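Local coordinates for glideosome-associated protein 50 (Plasmodium falciparum 3D7, PDB 3TGH) that is a component of the glideosome, which drives parasite gliding and host cell invasion, and probably anchors that complex in the inner membrane complex, at residues Lys24-Lys27 with Gln28-Asn32; Thr78-Gly81 with Thr82-Thr86. All blocks are in the same frame, centred on the assembly; numbering follows the deposited sequence.

Both contacts are local and belong to the metallophosphoesterase fold. They follow each other along the chain and do not touch. Their centres lie 25 Å apart, with about 11 Å between nearest atoms. Contact 1 is one stretch of helix 17-32, the link between parallel strands 4-8 and 37-40. Contact 2 is the turn that leaves strand 75-78, the parallel neighbour of strand 37-40 in the same sheet. Contact 2 lies by a bound cobalt ion. The Thr82 side chain is about 3 Å from that of His233, a metal ligand, and about 5 Å from the cobalt. Contact 1 is plain packing of the helix on the sheet, away from the annotated metal-binding residues.

Contact 1 (Lys24-Lys27 with Gln28-Asn32); sequences KYFK and QFIKN
Lys24-Lys27 and Gln28-Asn32 form a continuous alpha-helix, with hydrogen bonds of 2.9 to 3.1 Å from Gln28 N to Lys24 O, Phe29 N to Tyr25 O, Ile30 N to Phe26 O and Lys31 N to Lys27 O. This is the last part of helix 17-32, the helix of the beta-alpha-beta unit built with strands 4-8 and 37-40. Phe26 and Ile30 sit one turn apart on its buried side. CG of Phe26 is anti to the backbone N (chi1 -165°), which turns the ring toward the sheet. Ile30 CD1 lies over one face of this ring, 3.6 Å from the centroid and 16° off the ring normal, in a CH-pi contact. The helix packs on both the parallel and the antiparallel part of the sheet: Phe26 and Ile30 touch Ile38 of strand 37-40, and Phe276 of strand 275-282 meets the rings of Phe26 and Phe29 edge-to-face. The extended Lys27 chain carries NZ to Ser66 O, where it forms a hydrogen bond, and Lys31 NZ forms a salt bridge with Asp71. On a more open side, Tyr25 and Gln28 run alongside each other and point the same way. Gln28 OE1 comes up to the edge of the tyrosine ring, 3.4 Å from Tyr25 CD2, with the ring and amide planes 36° apart. Lys24 CE lies over one face of the same ring, toward the rim. Tyr25 O lies at the edge of the Phe29 ring, in its plane, 3.2 Å from Phe29 CD1.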
ATOM      1  N   LYS A  24      -0.743   2.909  19.245  1.00 29.48           N
ATOM      2  CA  LYS A  24      -1.731   3.585  20.088  1.00 31.82           C
ATOM      3  C   LYS A  24      -2.483   4.657  19.292  1.00 30.08           C
ATOM      4  O   LYS A  24      -3.716   4.675  19.270  1.00 29.88           O
ATOM      5  CB  LYS A  24      -1.030   4.157  21.331  1.00 34.82           C
ATOM      6  CG  LYS A  24      -1.765   5.247  22.097  1.00 43.55           C
ATOM      7  CD  LYS A  24      -0.839   5.856  23.156  1.00 47.77           C
ATOM      8  CE  LYS A  24      -1.156   7.315  23.442  1.00 53.71           C
ATOM      9  NZ  LYS A  24      -0.112   7.921  24.329  1.00 57.78           N
ATOM     10  N   TYR A  25      -1.742   5.523  18.608  1.00 29.32           N
ATOM     11  CA  TYR A  25      -2.360   6.572  17.791  1.00 27.86           C
ATOM     12  C   TYR A  25      -3.082   6.016  16.569  1.00 26.86           C
ATOM     13  O   TYR A  25      -4.121   6.538  16.172  1.00 28.09           O
ATOM     14  CB  TYR A  25      -1.318   7.616  17.379  1.00 29.68           C
ATOM     15  CG  TYR A  25      -0.835   8.447  18.549  1.00 31.10           C
ATOM     16  CD1 TYR A  25       0.492   8.420  18.961  1.00 32.09           C
ATOM     17  CD2 TYR A  25      -1.721   9.250  19.255  1.00 33.54           C
ATOM     18  CE1 TYR A  25       0.921   9.183  20.051  1.00 36.58           C
ATOM     19  CE2 TYR A  25      -1.304  10.015  20.336  1.00 34.95           C
ATOM     20  CZ  TYR A  25       0.012   9.981  20.728  1.00 37.34           C
ATOM     21  OH  TYR A  25       0.410  10.751  21.800  1.00 41.52           O
ATOM     22  N   PHE A  26      -2.518   4.965  15.976  1.00 25.56           N
ATOM     23  CA  PHE A  26      -3.126   4.260  14.850  1.00 25.66           C
ATOM     24  C   PHE A  26      -4.542   3.816  15.191  1.00 25.83           C
ATOM     25  O   PHE A  26      -5.482   4.099  14.448  1.00 27.49           O
ATOM     26  CB  PHE A  26      -2.254   3.053  14.481  1.00 27.03           C
ATOM     27  CG  PHE A  26      -2.549   2.450  13.129  1.00 24.30           C
ATOM     28  CD1 PHE A  26      -2.469   3.212  11.973  1.00 24.48           C
ATOM     29  CD2 PHE A  26      -2.836   1.099  13.013  1.00 27.11           C
ATOM     30  CE1 PHE A  26      -2.719   2.638  10.724  1.00 25.33           C
ATOM     31  CE2 PHE A  26      -3.087   0.526  11.768  1.00 25.69           C
ATOM     32  CZ  PHE A  26      -3.022   1.298  10.632  1.00 26.94           C
ATOM     33  N   LYS A  27      -4.683   3.125  16.319  1.00 27.32           N
ATOM     34  CA  LYS A  27      -5.988   2.679  16.808  1.00 28.55           C
ATOM     35  C   LYS A  27      -6.942   3.846  17.076  1.00 29.14           C
ATOM     36  O   LYS A  27      -8.123   3.775  16.731  1.00 30.20           O
ATOM     37  CB  LYS A  27      -5.831   1.856  18.086  1.00 30.97           C
ATOM     38  CG  LYS A  27      -5.145   0.506  17.891  1.00 35.18           C
ATOM     39  CD  LYS A  27      -4.805  -0.106  19.245  1.00 36.41           C
ATOM     40  CE  LYS A  27      -3.953  -1.336  19.113  1.00 37.18           C
ATOM     41  NZ  LYS A  27      -3.569  -1.859  20.451  1.00 36.56           N
ATOM     42  N   GLN A  28      -6.427   4.905  17.693  1.00 29.08           N
ATOM     43  CA  GLN A  28      -7.225   6.097  18.016  1.00 28.85           C
ATOM     44  C   GLN A  28      -7.813   6.721  16.757  1.00 29.57           C
ATOM     45  O   GLN A  28      -9.008   7.010  16.704  1.00 30.31           O
ATOM     46  CB  GLN A  28      -6.370   7.139  18.740  1.00 29.66           C
ATOM     47  CG  GLN A  28      -7.158   8.360  19.238  1.00 32.96           C
ATOM     48  CD  GLN A  28      -6.275   9.551  19.579  1.00 33.82           C
ATOM     49  OE1 GLN A  28      -5.112   9.593  19.209  1.00 32.60           O
ATOM     50  NE2 GLN A  28      -6.839  10.531  20.276  1.00 33.33           N
ATOM     51  N   PHE A  29      -6.966   6.927  15.751  1.00 28.25           N
ATOM     52  CA  PHE A  29      -7.397   7.536  14.493  1.00 29.57           C
ATOM     53  C   PHE A  29      -8.327   6.643  13.695  1.00 28.52           C
ATOM     54  O   PHE A  29      -9.291   7.124  13.105  1.00 30.47           O
ATOM     55  CB  PHE A  29      -6.197   7.912  13.620  1.00 28.95           C
ATOM     56  CG  PHE A  29      -5.619   9.253  13.936  1.00 30.13           C
ATOM     57  CD1 PHE A  29      -4.810   9.434  15.043  1.00 29.80           C
ATOM     58  CD2 PHE A  29      -5.887  10.341  13.127  1.00 31.88           C
ATOM     59  CE1 PHE A  29      -4.270  10.680  15.339  1.00 31.69           C
ATOM     60  CE2 PHE A  29      -5.349  11.590  13.414  1.00 31.70           C
ATOM     61  CZ  PHE A  29      -4.540  11.754  14.522  1.00 32.87           C
ATOM     62  N   ILE A  30      -8.034   5.349  13.651  1.00 29.96           N
ATOM     63  CA  ILE A  30      -8.889   4.416  12.917  1.00 30.00           C
ATOM     64  C   ILE A  30     -10.325   4.455  13.459  1.00 30.40           C
ATOM     65  O   ILE A  30     -11.285   4.498  12.682  1.00 29.76           O
ATOM     66  CB  ILE A  30      -8.302   2.991  12.930  1.00 29.10           C
ATOM     67  CG1 ILE A  30      -7.149   2.922  11.923  1.00 30.66           C
ATOM     68  CG2 ILE A  30      -9.370   1.949  12.589  1.00 30.15           C
ATOM     69  CD1 ILE A  30      -6.343   1.661  12.001  1.00 28.23           C
ATOM     70  N   LYS A  31     -10.460   4.470  14.785  1.00 32.08           N
ATOM     71  CA  LYS A  31     -11.768   4.594  15.428  1.00 34.16           C
ATOM     72  C   LYS A  31     -12.407   5.956  15.134  1.00 34.84           C
ATOM     73  O   LYS A  31     -13.530   6.030  14.631  1.00 35.91           O
ATOM     74  CB  LYS A  31     -11.630   4.399  16.943  1.00 36.75           C
ATOM     75  CG  LYS A  31     -12.927   4.538  17.737  1.00 43.71           C
ATOM     76  CD  LYS A  31     -13.878   3.381  17.483  1.00 48.11           C
ATOM     77  CE  LYS A  31     -15.069   3.434  18.431  1.00 53.23           C
ATOM     78  NZ  LYS A  31     -15.983   2.274  18.246  1.00 56.78           N
ATOM     79  N   ASN A  32     -11.684   7.031  15.430  1.00 34.03           N
ATOM     80  CA  ASN A  32     -12.266   8.374  15.366  1.00 35.25           C
ATOM     81  C   ASN A  32     -12.553   8.855  13.944  1.00 34.86           C
ATOM     82  O   ASN A  32     -13.524   9.584  13.722  1.00 33.38           O
ATOM     83  CB  ASN A  32     -11.368   9.388  16.075  1.00 34.79           C
ATOM     84  CG  ASN A  32     -11.293   9.158  17.571  1.00 35.73           C
ATOM     85  OD1 ASN A  32     -12.095   8.416  18.146  1.00 35.53           O
ATOM     86  ND2 ASN A  32     -10.319   9.792  18.212  1.00 34.18           N
TER

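Contact 2 (Thr78-Gly81 with Thr82-Thr86); sequences TVLG and TRDWT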
ATOM      1  N   THR A  78      -2.053  -6.177   2.401  1.00 19.81           N
ATOM      2  CA  THR A  78      -0.621  -5.986   2.461  1.00 18.58           C
ATOM      3  C   THR A  78       0.118  -6.542   1.251  1.00 20.67           C
ATOM      4  O   THR A  78      -0.446  -7.240   0.415  1.00 21.54           O
ATOM      5  CB  THR A  78      -0.047  -6.537   3.780  1.00 21.51           C
ATOM      6  OG1 THR A  78       1.305  -6.075   3.911  1.00 21.20           O
ATOM      7  CG2 THR A  78      -0.082  -8.052   3.815  1.00 22.22           C
ATOM      8  N   VAL A  79       1.381  -6.138   1.137  1.00 20.24           N
ATOM      9  CA  VAL A  79       2.306  -6.663   0.150  1.00 22.17           C
ATOM     10  C   VAL A  79       3.626  -6.935   0.858  1.00 21.01           C
ATOM     11  O   VAL A  79       3.840  -6.489   1.986  1.00 20.60           O
ATOM     12  CB  VAL A  79       2.595  -5.650  -0.981  1.00 21.99           C
ATOM     13  CG1 VAL A  79       1.353  -5.404  -1.819  1.00 25.32           C
ATOM     14  CG2 VAL A  79       3.125  -4.333  -0.403  1.00 25.81           C
ATOM     15  N   LEU A  80       4.501  -7.664   0.179  1.00 20.86           N
ATOM     16  CA  LEU A  80       5.837  -7.917   0.682  1.00 20.53           C
ATOM     17  C   LEU A  80       6.792  -6.824   0.247  1.00 19.19           C
ATOM     18  O   LEU A  80       6.683  -6.264  -0.852  1.00 21.31           O
ATOM     19  CB  LEU A  80       6.352  -9.258   0.165  1.00 23.09           C
ATOM     20  CG  LEU A  80       6.153 -10.481   1.072  1.00 30.45           C
ATOM     21  CD1 LEU A  80       4.941 -10.427   1.980  1.00 24.96           C
ATOM     22  CD2 LEU A  80       6.239 -11.751   0.285  1.00 26.84           C
ATOM     23  N   GLY A  81       7.765  -6.555   1.107  1.00 20.99           N
ATOM     24  CA  GLY A  81       8.908  -5.747   0.736  1.00 21.92           C
ATOM     25  C   GLY A  81      10.168  -6.582   0.820  1.00 22.00           C
ATOM     26  O   GLY A  81      10.125  -7.783   1.114  1.00 23.08           O
ATOM     27  N   THR A  82      11.306  -5.956   0.546  1.00 24.91           N
ATOM     28  CA  THR A  82      12.561  -6.696   0.451  1.00 24.13           C
ATOM     29  C   THR A  82      12.924  -7.413   1.743  1.00 26.12           C
ATOM     30  O   THR A  82      13.530  -8.477   1.701  1.00 28.68           O
ATOM     31  CB  THR A  82      13.724  -5.786   0.022  1.00 26.32           C
ATOM     32  OG1 THR A  82      13.825  -4.685   0.928  1.00 31.07           O
ATOM     33  CG2 THR A  82      13.479  -5.264  -1.385  1.00 31.29           C
ATOM     34  N   ARG A  83      12.548  -6.838   2.885  1.00 25.44           N
ATOM     35  CA  ARG A  83      12.825  -7.459   4.179  1.00 27.57           C
ATOM     36  C   ARG A  83      12.051  -8.771   4.377  1.00 26.59           C
ATOM     37  O   ARG A  83      12.527  -9.677   5.057  1.00 29.37           O
ATOM     38  CB  ARG A  83      12.489  -6.505   5.329  1.00 29.38           C
ATOM     39  CG  ARG A  83      13.197  -5.147   5.287  1.00 34.55           C
ATOM     40  CD  ARG A  83      14.711  -5.241   5.349  1.00 41.78           C
ATOM     41  NE  ARG A  83      15.184  -5.775   6.628  1.00 47.45           N
ATOM     42  CZ  ARG A  83      16.437  -5.684   7.077  1.00 54.64           C
ATOM     43  NH1 ARG A  83      17.378  -5.065   6.370  1.00 57.83           N
ATOM     44  NH2 ARG A  83      16.750  -6.217   8.254  1.00 54.37           N
ATOM     45  N   ASP A  84      10.867  -8.868   3.781  1.00 25.38           N
ATOM     46  CA  ASP A  84      10.054 -10.078   3.886  1.00 23.22           C
ATOM     47  C   ASP A  84      10.608 -11.227   3.024  1.00 24.10           C
ATOM     48  O   ASP A  84      10.520 -12.415   3.393  1.00 23.76           O
ATOM     49  CB  ASP A  84       8.622  -9.763   3.473  1.00 20.15           C
ATOM     50  CG  ASP A  84       7.982  -8.686   4.349  1.00 21.63           C
ATOM     51  OD1 ASP A  84       7.848  -8.914   5.572  1.00 24.47           O
ATOM     52  OD2 ASP A  84       7.629  -7.612   3.814  1.00 23.65           O
ATOM     53  N   TRP A  85      11.148 -10.867   1.861  1.00 22.52           N
ATOM     54  CA  TRP A  85      11.691 -11.837   0.908  1.00 22.82           C
ATOM     55  C   TRP A  85      12.966 -12.557   1.355  1.00 25.07           C
ATOM     56  O   TRP A  85      13.312 -13.596   0.790  1.00 25.48           O
ATOM     57  CB  TRP A  85      11.917 -11.172  -0.450  1.00 22.42           C
ATOM     58  CG  TRP A  85      10.686 -11.087  -1.286  1.00 21.42           C
ATOM     59  CD1 TRP A  85       9.919  -9.980  -1.514  1.00 22.43           C
ATOM     60  CD2 TRP A  85      10.074 -12.160  -2.022  1.00 23.55           C
ATOM     61  NE1 TRP A  85       8.859 -10.302  -2.343  1.00 24.73           N
ATOM     62  CE2 TRP A  85       8.939 -11.628  -2.676  1.00 23.66           C
ATOM     63  CE3 TRP A  85      10.388 -13.510  -2.207  1.00 28.64           C
ATOM     64  CZ2 TRP A  85       8.100 -12.410  -3.494  1.00 26.32           C
ATOM     65  CZ3 TRP A  85       9.549 -14.291  -3.022  1.00 28.20           C
ATOM     66  CH2 TRP A  85       8.421 -13.735  -3.647  1.00 27.49           C
ATOM     67  N   THR A  86      13.662 -12.015   2.353  1.00 26.41           N
ATOM     68  CA  THR A  86      14.847 -12.664   2.888  1.00 29.14           C
ATOM     69  C   THR A  86      14.491 -13.708   3.955  1.00 28.81           C
ATOM     70  O   THR A  86      15.364 -14.420   4.429  1.00 29.80           O
ATOM     71  CB  THR A  86      15.865 -11.635   3.445  1.00 30.28           C
ATOM     72  OG1 THR A  86      15.256 -10.863   4.485  1.00 33.75           O
ATOM     73  CG2 THR A  86      16.344 -10.711   2.338  1.00 32.37           C
TER
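The turn after strand 75-78 carries the Gly-Thr-Arg-Asp sequence, probably corresponding to the Gly-Asn-His-Asp/Glu motif of the metallophosphoesterase superfamily, and leads into the short helix 82-85 near a bound cobalt ion and His233. Gly81 and Asp84 bond to each other twice. Gly81 N bonds to Asp84 OD2 at 2.9 Å, nearly straight at 179°, on the anti lone pair of the carboxylate oxygen. In return, Asp84 N bonds to Gly81 O at 3.0 Å, coming from above the carbonyl plane. A weak bond from Trp85 N reaches the same Gly81 O at 3.3 Å. Asp84 CG stands anti to its carbonyl carbon (chi1 -60°), which brings OD2 to Gly81 N. With Asn44 N also on OD2, and Phe45 N and Gln92 NE2 on OD1, four bonds fix the buried carboxylate and join the turn to the neighbouring loop and to helix 89-97. Thr82 N bonds to Asp198 OD2, and the Thr82 side chain touches His233. Leu80 packs beside the turn, its CG 3.5 Å from Asp84 CB. It meets the indole of Trp85, whose NE1 is held by Asp158 OD2, at about a right angle. Leu80 CD2 lies over one face of the five-membered ring, 4.2 Å from its centroid and 22° off the normal.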